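Local coordinates for leucyl-tRNA synthetase subunit alpha (Aquifex aeolicus, PDB 3O0A), which attaches leucine to its cognate tRNA and, through the CP1 hydrolytic domain modelled here, probably clears mischarged tRNA by hydrolysis, at residues A[157-169]-A[176-188]. Residues are numbered along the deposited sequence; the frame is centred on the assembly and turned at random.
Sequences DLPIKVVVKPEGA and AYEGKGTLVNSDG
A small two-stranded antiparallel sheet in the CP1 editing domain pairs Val164 and Lys165 with Leu183 and Thr182. Lys165 and Thr182 form the hydrogen-bonded pair: Lys165 N reaches Thr182 O at 2.8 Å, and Thr182 N returns to Lys165 O. Beyond Val164 and Leu183, the non-hydrogen-bonded pair, Val184 N donates to Val163 O at 2.9 Å. Asn185 then takes over with its side chain, ND2 meeting Val162 O at 3.0 Å within both the amide and the carbonyl plane.

On one face Val164 CG2 packs against Leu183 CD2 at 3.7 Å. The other methyl of Val164, CG1, lies anti to the backbone N (chi1 177°) and comes 3.4 Å from Gly181 N; Gly181 has no CB, and this methyl and Lys165 O close in on the place where one would stand. On the other face the extended Lys165 chain crosses the Val184 methyls at about a right angle, CG 3.6 Å from Val184 CG2.

At the far end Pro166 CB sits over one face of the Tyr177 ring, a CH-pi contact 3.8 Å from the centroid, while Gly179 N lies over the opposite face. Tyr177 OH donates to Lys180 O, tying the ring back to the backbone three residues on. Replacing Tyr177 with an alanine is likely to strip Pro166 CB of its aromatic face and leave Lys180 O without its hydroxyl partner.

Lys161 NZ and Asn185 O share a water, though the lysine's strongest partner is Phe51 O, and it also forms a salt bridge with Glu120. His145 grips both segments, bonding Val163 N and Tyr177 O, and Leu183 packs onto Ala197 and Ile201 of helix 194-207.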
ATOM      1  N   ASP A 157       8.220  -0.147  12.786  1.00 26.89           N
ATOM      2  CA  ASP A 157       8.285   1.296  13.092  1.00 28.43           C
ATOM      3  C   ASP A 157       7.702   2.196  11.986  1.00 27.27           C
ATOM      4  O   ASP A 157       8.302   3.206  11.604  1.00 27.62           O
ATOM      5  CB  ASP A 157       9.729   1.702  13.447  1.00 30.15           C
ATOM      6  CG  ASP A 157       9.841   3.140  13.943  1.00 33.92           C
ATOM      7  OD1 ASP A 157       8.902   3.631  14.610  1.00 38.57           O
ATOM      8  OD2 ASP A 157      10.880   3.780  13.658  1.00 37.21           O
ATOM      9  N   LEU A 158       6.526   1.821  11.483  1.00 25.79           N
ATOM     10  CA  LEU A 158       5.826   2.601  10.456  1.00 24.71           C
ATOM     11  C   LEU A 158       4.721   3.492  11.061  1.00 25.17           C
ATOM     12  O   LEU A 158       4.147   3.140  12.091  1.00 25.42           O
ATOM     13  CB  LEU A 158       5.283   1.665   9.366  1.00 23.25           C
ATOM     14  CG  LEU A 158       6.371   0.842   8.645  1.00 22.67           C
ATOM     15  CD1 LEU A 158       5.783  -0.321   7.868  1.00 20.77           C
ATOM     16  CD2 LEU A 158       7.239   1.723   7.734  1.00 23.27           C
ATOM     17  N   PRO A 159       4.452   4.662  10.438  1.00 24.77           N
ATOM     18  CA  PRO A 159       3.487   5.635  10.941  1.00 25.38           C
ATOM     19  C   PRO A 159       2.055   5.120  11.055  1.00 25.32           C
ATOM     20  O   PRO A 159       1.597   4.326  10.226  1.00 24.30           O
ATOM     21  CB  PRO A 159       3.556   6.762   9.907  1.00 24.98           C
ATOM     22  CG  PRO A 159       4.883   6.625   9.291  1.00 24.08           C
ATOM     23  CD  PRO A 159       5.101   5.157   9.211  1.00 24.18           C
ATOM     24  N   ILE A 160       1.368   5.585  12.094  1.00 26.07           N
ATOM     25  CA  ILE A 160      -0.040   5.297  12.289  1.00 26.33           C
ATOM     26  C   ILE A 160      -0.776   6.619  12.079  1.00 25.98           C
ATOM     27  O   ILE A 160      -0.431   7.632  12.689  1.00 26.69           O
ATOM     28  CB  ILE A 160      -0.324   4.706  13.695  1.00 27.89           C
ATOM     29  CG1 ILE A 160       0.628   3.540  13.990  1.00 28.64           C
ATOM     30  CG2 ILE A 160      -1.785   4.258  13.804  1.00 28.52           C
ATOM     31  CD1 ILE A 160       0.732   3.162  15.479  1.00 30.16           C
ATOM     32  N   LYS A 161      -1.769   6.610  11.190  1.00 24.02           N
ATOM     33  CA  LYS A 161      -2.530   7.818  10.870  1.00 23.49           C
ATOM     34  C   LYS A 161      -4.030   7.548  10.979  1.00 22.65           C
ATOM     35  O   LYS A 161      -4.579   6.742  10.230  1.00 21.22           O
ATOM     36  CB  LYS A 161      -2.172   8.306   9.462  1.00 22.46           C
ATOM     37  CG  LYS A 161      -2.884   9.575   8.997  1.00 24.61           C
ATOM     38  CD  LYS A 161      -2.391   9.907   7.596  1.00 26.31           C
ATOM     39  CE  LYS A 161      -2.967  11.192   7.062  1.00 27.11           C
ATOM     40  NZ  LYS A 161      -2.505  11.372   5.651  1.00 27.37           N
ATOM     41  N   VAL A 162      -4.685   8.218  11.919  1.00 22.85           N
ATOM     42  CA  VAL A 162      -6.123   8.034  12.121  1.00 23.00           C
ATOM     43  C   VAL A 162      -6.928   8.798  11.071  1.00 22.21           C
ATOM     44  O   VAL A 162      -6.707   9.993  10.871  1.00 22.07           O
ATOM     45  CB  VAL A 162      -6.568   8.461  13.542  1.00 24.58           C
ATOM     46  CG1 VAL A 162      -8.064   8.212  13.729  1.00 25.36           C
ATOM     47  CG2 VAL A 162      -5.763   7.704  14.597  1.00 25.40           C
ATOM     48  N   VAL A 163      -7.844   8.096  10.401  1.00 21.56           N
ATOM     49  CA  VAL A 163      -8.756   8.727   9.432  1.00 21.37           C
ATOM     50  C   VAL A 163     -10.242   8.432   9.659  1.00 22.25           C
ATOM     51  O   VAL A 163     -11.089   9.099   9.088  1.00 21.97           O
ATOM     52  CB  VAL A 163      -8.382   8.416   7.955  1.00 19.76           C
ATOM     53  CG1 VAL A 163      -7.102   9.130   7.575  1.00 18.71           C
ATOM     54  CG2 VAL A 163      -8.285   6.908   7.712  1.00 19.19           C
ATOM     55  N   VAL A 164     -10.543   7.427  10.475  1.00 24.01           N
ATOM     56  CA  VAL A 164     -11.918   7.104  10.848  1.00 25.92           C
ATOM     57  C   VAL A 164     -12.011   7.222  12.361  1.00 28.72           C
ATOM     58  O   VAL A 164     -11.468   6.398  13.097  1.00 28.81           O
ATOM     59  CB  VAL A 164     -12.347   5.684  10.383  1.00 25.54           C
ATOM     60  CG1 VAL A 164     -13.762   5.364  10.867  1.00 26.45           C
ATOM     61  CG2 VAL A 164     -12.269   5.562   8.854  1.00 24.49           C
ATOM     62  N   LYS A 165     -12.683   8.266  12.824  1.00 31.35           N
ATOM     63  CA  LYS A 165     -12.779   8.512  14.253  1.00 34.70           C
ATOM     64  C   LYS A 165     -14.009   7.846  14.863  1.00 36.71           C
ATOM     65  O   LYS A 165     -15.132   8.143  14.454  1.00 36.51           O
ATOM     66  CB  LYS A 165     -12.777  10.010  14.540  1.00 36.10           C
ATOM     67  CG  LYS A 165     -11.388  10.579  14.790  1.00 38.15           C
ATOM     68  CD  LYS A 165     -11.471  11.853  15.619  1.00 42.61           C
ATOM     69  CE  LYS A 165     -10.114  12.532  15.729  1.00 43.81           C
ATOM     70  NZ  LYS A 165     -10.247  13.902  16.318  1.00 46.08           N
ATOM     71  N   PRO A 166     -13.795   6.933  15.833  1.00 38.40           N
ATOM     72  CA  PRO A 166     -14.910   6.369  16.588  1.00 40.77           C
ATOM     73  C   PRO A 166     -15.506   7.417  17.526  1.00 43.26           C
ATOM     74  O   PRO A 166     -14.831   8.385  17.890  1.00 43.65           O
ATOM     75  CB  PRO A 166     -14.258   5.232  17.386  1.00 41.32           C
ATOM     76  CG  PRO A 166     -12.840   5.623  17.516  1.00 40.20           C
ATOM     77  CD  PRO A 166     -12.498   6.377  16.267  1.00 38.41           C
ATOM     78  N   GLU A 167     -16.770   7.233  17.894  1.00 45.50           N
ATOM     79  CA  GLU A 167     -17.450   8.149  18.814  1.00 48.16           C
ATOM     80  C   GLU A 167     -16.925   8.025  20.241  1.00 50.18           C
ATOM     81  O   GLU A 167     -16.852   9.020  20.972  1.00 51.40           O
ATOM     82  CB  GLU A 167     -18.953   7.905  18.797  1.00 49.19           C
ATOM     83  CG  GLU A 167     -19.634   8.343  17.512  1.00 49.37           C
ATOM     84  CD  GLU A 167     -21.116   8.028  17.500  1.00 51.51           C
ATOM     85  OE1 GLU A 167     -21.711   7.864  18.590  1.00 54.63           O
ATOM     86  OE2 GLU A 167     -21.688   7.942  16.391  1.00 51.58           O
ATOM     87  N   GLY A 168     -16.578   6.799  20.629  1.00 50.66           N
ATOM     88  CA  GLY A 168     -16.018   6.530  21.948  1.00 52.55           C
ATOM     89  C   GLY A 168     -14.504   6.576  21.920  1.00 51.79           C
ATOM     90  O   GLY A 168     -13.895   6.655  20.851  1.00 50.12           O
ATOM     91  N   ALA A 169     -13.899   6.528  23.103  1.00 53.28           N
ATOM     92  CA  ALA A 169     -12.445   6.539  23.248  1.00 52.76           C
ATOM     93  C   ALA A 169     -11.797   5.342  22.553  1.00 51.44           C
ATOM     94  O   ALA A 169     -12.400   4.270  22.435  1.00 51.41           O
ATOM     95  CB  ALA A 169     -12.060   6.573  24.733  1.00 55.04           C
ATOM     96  N   ALA A 176      -5.792  -1.550  16.267  1.00 33.39           N
ATOM     97  CA  ALA A 176      -6.474  -0.860  15.170  1.00 31.27           C
ATOM     98  C   ALA A 176      -7.971  -0.793  15.449  1.00 32.01           C
ATOM     99  O   ALA A 176      -8.554  -1.747  15.986  1.00 33.18           O
ATOM    100  CB  ALA A 176      -6.224  -1.575  13.863  1.00 29.82           C
ATOM    101  N   TYR A 177      -8.584   0.338  15.102  1.00 31.02           N
ATOM    102  CA  TYR A 177     -10.032   0.465  15.166  1.00 31.24           C
ATOM    103  C   TYR A 177     -10.626   0.121  13.811  1.00 30.13           C
ATOM    104  O   TYR A 177     -10.464   0.873  12.851  1.00 28.79           O
ATOM    105  CB  TYR A 177     -10.465   1.874  15.580  1.00 31.66           C
ATOM    106  CG  TYR A 177     -11.967   2.030  15.515  1.00 31.88           C
ATOM    107  CD1 TYR A 177     -12.790   1.357  16.415  1.00 34.39           C
ATOM    108  CD2 TYR A 177     -12.567   2.818  14.531  1.00 30.92           C
ATOM    109  CE1 TYR A 177     -14.171   1.476  16.353  1.00 34.55           C
ATOM    110  CE2 TYR A 177     -13.949   2.944  14.458  1.00 31.74           C
ATOM    111  CZ  TYR A 177     -14.743   2.267  15.373  1.00 33.31           C
ATOM    112  OH  TYR A 177     -16.107   2.376  15.319  1.00 33.48           O
ATOM    113  N   GLU A 178     -11.323  -1.008  13.733  1.00 30.53           N
ATOM    114  CA  GLU A 178     -11.796  -1.501  12.436  1.00 29.87           C
ATOM    115  C   GLU A 178     -13.256  -1.163  12.098  1.00 29.84           C
ATOM    116  O   GLU A 178     -13.733  -1.514  11.017  1.00 29.78           O
ATOM    117  CB  GLU A 178     -11.542  -3.003  12.321  1.00 30.04           C
ATOM    118  CG  GLU A 178     -10.078  -3.385  12.571  1.00 30.27           C
ATOM    119  CD  GLU A 178      -9.776  -4.838  12.256  1.00 30.69           C
ATOM    120  OE1 GLU A 178     -10.585  -5.713  12.631  1.00 33.54           O
ATOM    121  OE2 GLU A 178      -8.724  -5.105  11.633  1.00 30.39           O
ATOM    122  N   GLY A 179     -13.944  -0.466  13.005  1.00 30.76           N
ATOM    123  CA  GLY A 179     -15.369  -0.162  12.842  1.00 30.23           C
ATOM    124  C   GLY A 179     -15.689   1.122  12.090  1.00 29.16           C
ATOM    125  O   GLY A 179     -14.836   1.689  11.401  1.00 27.52           O
ATOM    126  N   LYS A 180     -16.930   1.583  12.234  1.00 29.97           N
ATOM    127  CA  LYS A 180     -17.405   2.782  11.541  1.00 29.74           C
ATOM    128  C   LYS A 180     -17.101   4.053  12.336  1.00 29.55           C
ATOM    129  O   LYS A 180     -16.901   4.009  13.550  1.00 30.36           O
ATOM    130  CB  LYS A 180     -18.914   2.663  11.261  1.00 30.49           C
ATOM    131  CG  LYS A 180     -19.283   1.454  10.393  1.00 30.61           C
ATOM    132  CD  LYS A 180     -20.784   1.306  10.174  1.00 33.13           C
ATOM    133  CE  LYS A 180     -21.108  -0.076   9.605  1.00 36.09           C
ATOM    134  NZ  LYS A 180     -22.579  -0.306   9.472  1.00 38.73           N
ATOM    135  N   GLY A 181     -17.070   5.190  11.646  1.00 28.83           N
ATOM    136  CA  GLY A 181     -16.842   6.476  12.298  1.00 29.33           C
ATOM    137  C   GLY A 181     -17.063   7.654  11.370  1.00 28.58           C
ATOM    138  O   GLY A 181     -17.770   7.539  10.375  1.00 28.55           O
ATOM    139  N   THR A 182     -16.483   8.797  11.713  1.00 28.39           N
ATOM    140  CA  THR A 182     -16.502   9.949  10.819  1.00 27.76           C
ATOM    141  C   THR A 182     -15.074  10.253  10.411  1.00 26.24           C
ATOM    142  O   THR A 182     -14.131  10.069  11.194  1.00 25.86           O
ATOM    143  CB  THR A 182     -17.167  11.210  11.431  1.00 29.02           C
ATOM    144  OG1 THR A 182     -16.431  11.639  12.577  1.00 32.32           O
ATOM    145  CG2 THR A 182     -18.608  10.923  11.839  1.00 30.28           C
ATOM    146  N   LEU A 183     -14.908  10.703   9.177  1.00 24.80           N
ATOM    147  CA  LEU A 183     -13.565  10.906   8.663  1.00 23.78           C
ATOM    148  C   LEU A 183     -12.869  12.109   9.264  1.00 24.03           C
ATOM    149  O   LEU A 183     -13.488  13.142   9.532  1.00 24.64           O
ATOM    150  CB  LEU A 183     -13.556  11.016   7.134  1.00 22.79           C
ATOM    151  CG  LEU A 183     -13.936   9.788   6.294  1.00 23.99           C
ATOM    152  CD1 LEU A 183     -13.365   9.958   4.896  1.00 20.36           C
ATOM    153  CD2 LEU A 183     -13.504   8.466   6.875  1.00 26.68           C
ATOM    154  N   VAL A 184     -11.566  11.935   9.470  1.00 23.76           N
ATOM    155  CA  VAL A 184     -10.646  12.996   9.857  1.00 24.13           C
ATOM    156  C   VAL A 184      -9.398  12.802   9.008  1.00 23.14           C
ATOM    157  O   VAL A 184      -9.219  11.738   8.413  1.00 21.80           O
ATOM    158  CB  VAL A 184     -10.271  12.920  11.356  1.00 25.20           C
ATOM    159  CG1 VAL A 184     -11.434  13.380  12.233  1.00 27.65           C
ATOM    160  CG2 VAL A 184      -9.813  11.509  11.731  1.00 24.79           C
ATOM    161  N   ASN A 185      -8.535  13.815   8.942  1.00 23.42           N
ATOM    162  CA  ASN A 185      -7.303  13.738   8.139  1.00 22.73           C
ATOM    163  C   ASN A 185      -7.566  13.341   6.679  1.00 21.21           C
ATOM    164  O   ASN A 185      -6.706  12.747   6.005  1.00 20.67           O
ATOM    165  CB  ASN A 185      -6.275  12.793   8.792  1.00 23.15           C
ATOM    166  CG  ASN A 185      -5.569  13.431   9.974  1.00 26.49           C
ATOM    167  OD1 ASN A 185      -5.210  14.607   9.925  1.00 29.61           O
ATOM    168  ND2 ASN A 185      -5.363  12.660  11.042  1.00 26.44           N
ATOM    169  N   SER A 186      -8.758  13.680   6.200  1.00 20.84           N
ATOM    170  CA  SER A 186      -9.206  13.245   4.890  1.00 19.88           C
ATOM    171  C   SER A 186      -9.597  14.428   4.013  1.00 20.33           C
ATOM    172  O   SER A 186     -10.473  14.319   3.153  1.00 19.61           O
ATOM    173  CB  SER A 186     -10.352  12.244   5.041  1.00 19.91           C
ATOM    174  OG  SER A 186      -9.921  11.090   5.747  1.00 19.17           O
ATOM    175  N   ASP A 187      -8.925  15.559   4.229  1.00 20.81           N
ATOM    176  CA  ASP A 187      -9.134  16.755   3.414  1.00 21.46           C
ATOM    177  C   ASP A 187     -10.628  17.056   3.196  1.00 21.37           C
ATOM    178  O   ASP A 187     -11.377  17.218   4.165  1.00 21.61           O
ATOM    179  CB  ASP A 187      -8.385  16.613   2.071  1.00 20.93           C
ATOM    180  CG  ASP A 187      -6.876  16.488   2.247  1.00 23.22           C
ATOM    181  OD1 ASP A 187      -6.347  16.883   3.311  1.00 25.54           O
ATOM    182  OD2 ASP A 187      -6.211  15.992   1.310  1.00 25.73           O
ATOM    183  N   GLY A 188     -11.060  17.097   1.931  1.00 20.64           N
ATOM    184  CA  GLY A 188     -12.440  17.461   1.579  1.00 21.01           C
ATOM    185  C   GLY A 188     -13.543  16.514   2.035  1.00 21.07           C
ATOM    186  O   GLY A 188     -14.733  16.847   1.958  1.00 22.34           O
TER
HETATM  187  O   HOH W   1      -4.417  13.022   4.420  1.00 18.28           O